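Local atomic coordinates of cellobiose 2-epimerase (PDB entry 5ZIG), a protein that probably catalyses the reversible epimerization of cellobiose to 4-O-beta-D-glucopyranosyl-D-mannose, as a member of the N-acylglucosamine 2-epimerase family. Residues R8-L22 with S387-L401. Sequence-based numbering, arbitrary orientation.
Sequences RPTLRQIRSELAAQL and SRACLEGMRRIDTIL
L18 and I397 interlock as knobs into holes: L18 lodges among C390, G393, M394 and I397, and I397 among L11, I14, R15 and L18. L18 CD1 comes to 3.6 Å from G393 C, lying on backbone that glycine leaves bare. The helices run roughly antiparallel, their axes 8.9 Å apart at closest approach. M394, whose unbranched, flexible thioether bends at its end, fits among R15, L18, A19 and L22. L22 holds CG opposite its backbone N (chi1 -176°); CD1 rests on S387, while CD2 reaches L391 CD2 at 3.7 Å and the M394 methyl. L401 CD2 lies 3.9 Å from R12 CG, an aliphatic part serving as apolar surface.

Polar bonds border this apolar seam. R15 and D398 form a side-on salt bridge: R15 NE meets D398 OD1 at 3.0 Å, and NH2 meets the syn lone pair of OD2 at 3.1 Å, nearly straight (171°). The guanidinium and carboxylate planes are 12° apart, and M394 SD lies over one face of the R15 guanidinium, toward its rim, 3.7 Å from R15 NH1. R8 gives L401 O two end-on hydrogen bonds, NH1 in the carbonyl plane on a lone pair, NH2 from above it. Near this C-terminal helix end, the positive charge of R8 should suit the negative end of the dipole.

The seam joins the first and last long helices of an (alpha/alpha)6 barrel, as in the N-acylglucosamine 2-epimerase family, with helix 336-352 touching I14, L18 and I400. Apolar interlocking thus fills its middle, while R8 and R15 give direction-specific bonds at its border.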
loop_
_atom_site.group_PDB
_atom_site.type_symbol
_atom_site.label_atom_id
_atom_site.label_comp_id
_atom_site.label_asym_id
_atom_site.label_seq_id
_atom_site.Cartn_x
_atom_site.Cartn_y
_atom_site.Cartn_z
ATOM N N ARG A 8 6.369 6.585 27.066
ATOM C CA ARG A 8 5.218 5.727 27.344
ATOM C C ARG A 8 3.899 6.491 27.314
ATOM O O ARG A 8 2.968 6.043 26.621
ATOM C CB ARG A 8 5.429 4.964 28.657
ATOM C CG ARG A 8 5.993 3.586 28.406
ATOM C CD ARG A 8 6.096 2.720 29.637
ATOM N NE ARG A 8 6.640 1.429 29.251
ATOM C CZ ARG A 8 5.902 0.359 28.976
ATOM N NH1 ARG A 8 4.576 0.420 29.050
ATOM N NH2 ARG A 8 6.494 -0.779 28.635
ATOM N N PRO A 9 3.740 7.632 27.994
ATOM C CA PRO A 9 2.470 8.363 27.835
ATOM C C PRO A 9 2.236 8.872 26.411
ATOM O O PRO A 9 1.083 8.916 25.970
ATOM C CB PRO A 9 2.577 9.504 28.866
ATOM C CG PRO A 9 4.011 9.570 29.257
ATOM C CD PRO A 9 4.604 8.230 29.029
ATOM N N THR A 10 3.289 9.251 25.677
ATOM C CA THR A 10 3.126 9.659 24.282
ATOM C C THR A 10 2.572 8.517 23.427
ATOM O O THR A 10 1.673 8.724 22.600
ATOM C CB THR A 10 4.467 10.131 23.716
ATOM O OG1 THR A 10 5.206 10.812 24.740
ATOM C CG2 THR A 10 4.270 11.062 22.524
ATOM N N LEU A 11 3.101 7.301 23.612
ATOM C CA LEU A 11 2.639 6.172 22.814
ATOM C C LEU A 11 1.193 5.823 23.145
ATOM O O LEU A 11 0.398 5.540 22.240
ATOM C CB LEU A 11 3.554 4.962 23.029
ATOM C CG LEU A 11 4.984 5.107 22.501
ATOM C CD1 LEU A 11 5.833 3.887 22.877
ATOM C CD2 LEU A 11 4.997 5.319 20.983
ATOM N N ARG A 12 0.834 5.840 24.433
ATOM C CA ARG A 12 -0.553 5.584 24.822
ATOM C C ARG A 12 -1.483 6.611 24.201
ATOM O O ARG A 12 -2.607 6.289 23.799
ATOM C CB ARG A 12 -0.710 5.636 26.345
ATOM C CG ARG A 12 0.145 4.654 27.138
ATOM C CD ARG A 12 -0.475 4.436 28.514
ATOM N NE ARG A 12 -0.350 5.656 29.314
ATOM C CZ ARG A 12 0.691 5.910 30.090
ATOM N NH1 ARG A 12 1.689 5.031 30.160
ATOM N NH2 ARG A 12 0.739 7.033 30.797
ATOM N N GLN A 13 -1.040 7.864 24.153
ATOM C CA GLN A 13 -1.835 8.898 23.515
ATOM C C GLN A 13 -2.049 8.577 22.030
ATOM O O GLN A 13 -3.189 8.575 21.542
ATOM C CB GLN A 13 -1.154 10.255 23.723
ATOM C CG GLN A 13 -1.891 11.475 23.160
ATOM C CD GLN A 13 -3.359 11.497 23.518
ATOM O OE1 GLN A 13 -3.764 11.005 24.579
ATOM N NE2 GLN A 13 -4.173 12.071 22.633
ATOM N N ILE A 14 -0.968 8.259 21.314
ATOM C CA ILE A 14 -1.059 8.031 19.867
ATOM C C ILE A 14 -1.917 6.810 19.562
ATOM O O ILE A 14 -2.728 6.811 18.624
ATOM C CB ILE A 14 0.352 7.901 19.267
ATOM C CG1 ILE A 14 1.012 9.278 19.322
ATOM C CG2 ILE A 14 0.307 7.280 17.808
ATOM C CD1 ILE A 14 2.500 9.270 19.120
ATOM N N ARG A 15 -1.758 5.756 20.356
ATOM C CA ARG A 15 -2.589 4.575 20.203
ATOM C C ARG A 15 -4.068 4.945 20.190
ATOM O O ARG A 15 -4.842 4.452 19.358
ATOM C CB ARG A 15 -2.264 3.595 21.332
ATOM C CG ARG A 15 -2.647 2.191 21.085
ATOM C CD ARG A 15 -4.123 1.945 21.297
ATOM N NE ARG A 15 -4.398 0.528 21.097
ATOM C CZ ARG A 15 -5.584 0.026 20.791
ATOM N NH1 ARG A 15 -6.646 0.826 20.632
ATOM N NH2 ARG A 15 -5.699 -1.289 20.656
ATOM N N SER A 16 -4.485 5.803 21.128
ATOM C CA SER A 16 -5.894 6.157 21.214
ATOM C C SER A 16 -6.339 6.994 20.016
ATOM O O SER A 16 -7.462 6.823 19.533
ATOM C CB SER A 16 -6.164 6.891 22.532
ATOM O OG SER A 16 -5.845 8.259 22.399
ATOM N N GLU A 17 -5.475 7.878 19.507
ATOM C CA GLU A 17 -5.820 8.662 18.323
ATOM C C GLU A 17 -5.879 7.777 17.084
ATOM O O GLU A 17 -6.727 7.980 16.207
ATOM C CB GLU A 17 -4.811 9.793 18.124
ATOM C CG GLU A 17 -4.592 10.598 19.410
ATOM C CD GLU A 17 -3.524 11.680 19.303
ATOM O OE1 GLU A 17 -2.694 11.637 18.376
ATOM O OE2 GLU A 17 -3.520 12.583 20.162
ATOM N N LEU A 18 -4.982 6.789 17.001
ATOM C CA LEU A 18 -5.053 5.809 15.926
ATOM C C LEU A 18 -6.417 5.143 15.899
ATOM O O LEU A 18 -7.032 5.012 14.834
ATOM C CB LEU A 18 -3.936 4.775 16.081
ATOM C CG LEU A 18 -2.507 5.291 15.917
ATOM C CD1 LEU A 18 -1.476 4.252 16.322
ATOM C CD2 LEU A 18 -2.252 5.743 14.508
ATOM N N ALA A 19 -6.932 4.767 17.073
ATOM C CA ALA A 19 -8.218 4.082 17.134
ATOM C C ALA A 19 -9.372 5.018 16.795
ATOM O O ALA A 19 -10.321 4.615 16.107
ATOM C CB ALA A 19 -8.422 3.465 18.515
ATOM N N ALA A 20 -9.324 6.260 17.289
ATOM C CA ALA A 20 -10.380 7.221 16.983
ATOM C C ALA A 20 -10.385 7.562 15.495
ATOM O O ALA A 20 -11.443 7.619 14.859
ATOM C CB ALA A 20 -10.204 8.492 17.821
ATOM N N GLN A 21 -9.206 7.802 14.933
ATOM C CA GLN A 21 -9.104 8.091 13.514
ATOM C C GLN A 21 -9.719 6.971 12.680
ATOM O O GLN A 21 -10.619 7.221 11.870
ATOM C CB GLN A 21 -7.645 8.307 13.140
ATOM C CG GLN A 21 -7.198 9.704 13.378
ATOM C CD GLN A 21 -7.900 10.674 12.467
ATOM O OE1 GLN A 21 -7.987 10.452 11.258
ATOM N NE2 GLN A 21 -8.400 11.765 13.038
ATOM N N LEU A 22 -9.248 5.725 12.875
ATOM C CA LEU A 22 -9.794 4.573 12.151
ATOM C C LEU A 22 -11.308 4.486 12.293
ATOM O O LEU A 22 -12.033 4.525 11.294
ATOM C CB LEU A 22 -9.153 3.255 12.626
ATOM C CG LEU A 22 -9.625 2.024 11.811
ATOM C CD1 LEU A 22 -9.187 2.194 10.348
ATOM C CD2 LEU A 22 -9.163 0.663 12.324
ATOM N N SER A 387 -5.972 3.593 6.884
ATOM C CA SER A 387 -6.519 2.595 7.741
ATOM C C SER A 387 -5.421 1.621 8.135
ATOM O O SER A 387 -5.356 1.238 9.260
ATOM C CB SER A 387 -7.600 1.786 7.127
ATOM O OG SER A 387 -8.807 2.446 7.058
ATOM N N ARG A 388 -4.626 1.167 7.178
ATOM C CA ARG A 388 -3.535 0.271 7.526
ATOM C C ARG A 388 -2.630 0.896 8.576
ATOM O O ARG A 388 -2.208 0.222 9.523
ATOM C CB ARG A 388 -2.710 -0.089 6.293
ATOM C CG ARG A 388 -1.604 -1.136 6.593
ATOM C CD ARG A 388 -1.014 -1.755 5.321
ATOM N NE ARG A 388 -0.235 -0.788 4.542
ATOM C CZ ARG A 388 0.516 -1.087 3.477
ATOM N NH1 ARG A 388 0.624 -2.342 3.048
ATOM N NH2 ARG A 388 1.163 -0.125 2.832
ATOM N N ALA A 389 -2.298 2.179 8.401
ATOM C CA ALA A 389 -1.371 2.835 9.309
ATOM C C ALA A 389 -1.935 2.860 10.709
ATOM O O ALA A 389 -1.192 2.717 11.676
ATOM C CB ALA A 389 -1.055 4.247 8.819
ATOM N N CYS A 390 -3.258 2.955 10.823
ATOM C CA CYS A 390 -3.903 2.895 12.128
ATOM C C CYS A 390 -3.871 1.479 12.695
ATOM O O CYS A 390 -3.573 1.284 13.882
ATOM C CB CYS A 390 -5.346 3.400 12.017
ATOM S SG CYS A 390 -5.535 5.150 11.616
ATOM N N LEU A 391 -4.190 0.477 11.864
ATOM C CA LEU A 391 -4.166 -0.910 12.326
ATOM C C LEU A 391 -2.747 -1.366 12.641
ATOM O O LEU A 391 -2.508 -2.002 13.669
ATOM C CB LEU A 391 -4.799 -1.832 11.280
ATOM C CG LEU A 391 -6.323 -1.679 11.154
ATOM C CD1 LEU A 391 -6.798 -2.200 9.802
ATOM C CD2 LEU A 391 -7.076 -2.363 12.305
ATOM N N GLU A 392 -1.794 -1.044 11.769
ATOM C CA GLU A 392 -0.401 -1.352 12.054
ATOM C C GLU A 392 0.095 -0.594 13.288
ATOM O O GLU A 392 0.790 -1.167 14.133
ATOM C CB GLU A 392 0.467 -1.024 10.837
ATOM C CG GLU A 392 0.374 -2.081 9.721
ATOM C CD GLU A 392 1.028 -3.407 10.102
ATOM O OE1 GLU A 392 2.109 -3.398 10.754
ATOM O OE2 GLU A 392 0.457 -4.465 9.751
ATOM N N GLY A 393 -0.245 0.698 13.405
ATOM C CA GLY A 393 0.147 1.449 14.595
ATOM C C GLY A 393 -0.401 0.844 15.878
ATOM O O GLY A 393 0.314 0.722 16.869
ATOM N N MET A 394 -1.665 0.426 15.864
ATOM C CA MET A 394 -2.286 -0.073 17.084
ATOM C C MET A 394 -1.628 -1.362 17.540
ATOM O O MET A 394 -1.297 -1.516 18.725
ATOM C CB MET A 394 -3.784 -0.286 16.861
ATOM C CG MET A 394 -4.592 0.990 17.005
ATOM S SD MET A 394 -6.360 0.676 16.939
ATOM C CE MET A 394 -6.609 0.646 15.164
ATOM N N ARG A 395 -1.421 -2.298 16.607
ATOM C CA ARG A 395 -0.817 -3.568 16.972
ATOM C C ARG A 395 0.622 -3.389 17.416
ATOM O O ARG A 395 1.066 -4.033 18.375
ATOM C CB ARG A 395 -0.881 -4.549 15.809
ATOM C CG ARG A 395 -0.986 -6.002 16.272
ATOM C CD ARG A 395 -0.567 -6.954 15.165
ATOM N NE ARG A 395 0.731 -6.613 14.585
ATOM C CZ ARG A 395 0.901 -6.116 13.364
ATOM N NH1 ARG A 395 -0.153 -5.894 12.585
ATOM N NH2 ARG A 395 2.118 -5.831 12.911
ATOM N N ARG A 396 1.368 -2.530 16.723
ATOM C CA ARG A 396 2.780 -2.370 17.034
ATOM C C ARG A 396 2.970 -1.608 18.334
ATOM O O ARG A 396 3.834 -1.968 19.147
ATOM C CB ARG A 396 3.495 -1.648 15.895
ATOM C CG ARG A 396 3.715 -2.496 14.647
ATOM C CD ARG A 396 4.111 -1.554 13.491
ATOM N NE ARG A 396 4.111 -2.204 12.183
ATOM C CZ ARG A 396 5.157 -2.841 11.668
ATOM N NH1 ARG A 396 6.295 -2.921 12.347
ATOM N NH2 ARG A 396 5.059 -3.403 10.477
ATOM N N ILE A 397 2.204 -0.526 18.534
ATOM C CA ILE A 397 2.366 0.256 19.756
ATOM C C ILE A 397 1.990 -0.583 20.968
ATOM O O ILE A 397 2.712 -0.592 21.975
ATOM C CB ILE A 397 1.566 1.571 19.681
ATOM C CG1 ILE A 397 2.351 2.610 18.878
ATOM C CG2 ILE A 397 1.329 2.140 21.066
ATOM C CD1 ILE A 397 1.569 3.907 18.627
ATOM N N ASP A 398 0.887 -1.339 20.872
ATOM C CA ASP A 398 0.483 -2.250 21.946
ATOM C C ASP A 398 1.607 -3.207 22.330
ATOM O O ASP A 398 1.895 -3.403 23.517
ATOM C CB ASP A 398 -0.739 -3.069 21.528
ATOM C CG ASP A 398 -2.026 -2.276 21.576
ATOM O OD1 ASP A 398 -1.989 -1.083 21.931
ATOM O OD2 ASP A 398 -3.081 -2.859 21.252
ATOM N N THR A 399 2.207 -3.860 21.329
ATOM C CA THR A 399 3.343 -4.751 21.568
ATOM C C THR A 399 4.466 -4.020 22.292
ATOM O O THR A 399 5.087 -4.568 23.214
ATOM C CB THR A 399 3.846 -5.314 20.236
ATOM O OG1 THR A 399 2.934 -6.309 19.765
ATOM C CG2 THR A 399 5.232 -5.939 20.392
ATOM N N ILE A 400 4.723 -2.772 21.904
ATOM C CA ILE A 400 5.763 -1.996 22.563
ATOM C C ILE A 400 5.402 -1.768 24.029
ATOM O O ILE A 400 6.207 -2.019 24.927
ATOM C CB ILE A 400 5.994 -0.666 21.825
ATOM C CG1 ILE A 400 6.563 -0.919 20.424
ATOM C CG2 ILE A 400 6.908 0.249 22.649
ATOM C CD1 ILE A 400 6.911 0.361 19.677
ATOM N N LEU A 401 4.170 -1.327 24.287
ATOM C CA LEU A 401 3.767 -0.969 25.637
ATOM C C LEU A 401 3.617 -2.208 26.506
ATOM O O LEU A 401 3.845 -2.148 27.720
ATOM C CB LEU A 401 2.463 -0.169 25.605
ATOM C CG LEU A 401 2.470 1.237 24.991
ATOM C CD1 LEU A 401 1.079 1.655 24.488
ATOM C CD2 LEU A 401 2.982 2.246 26.022
#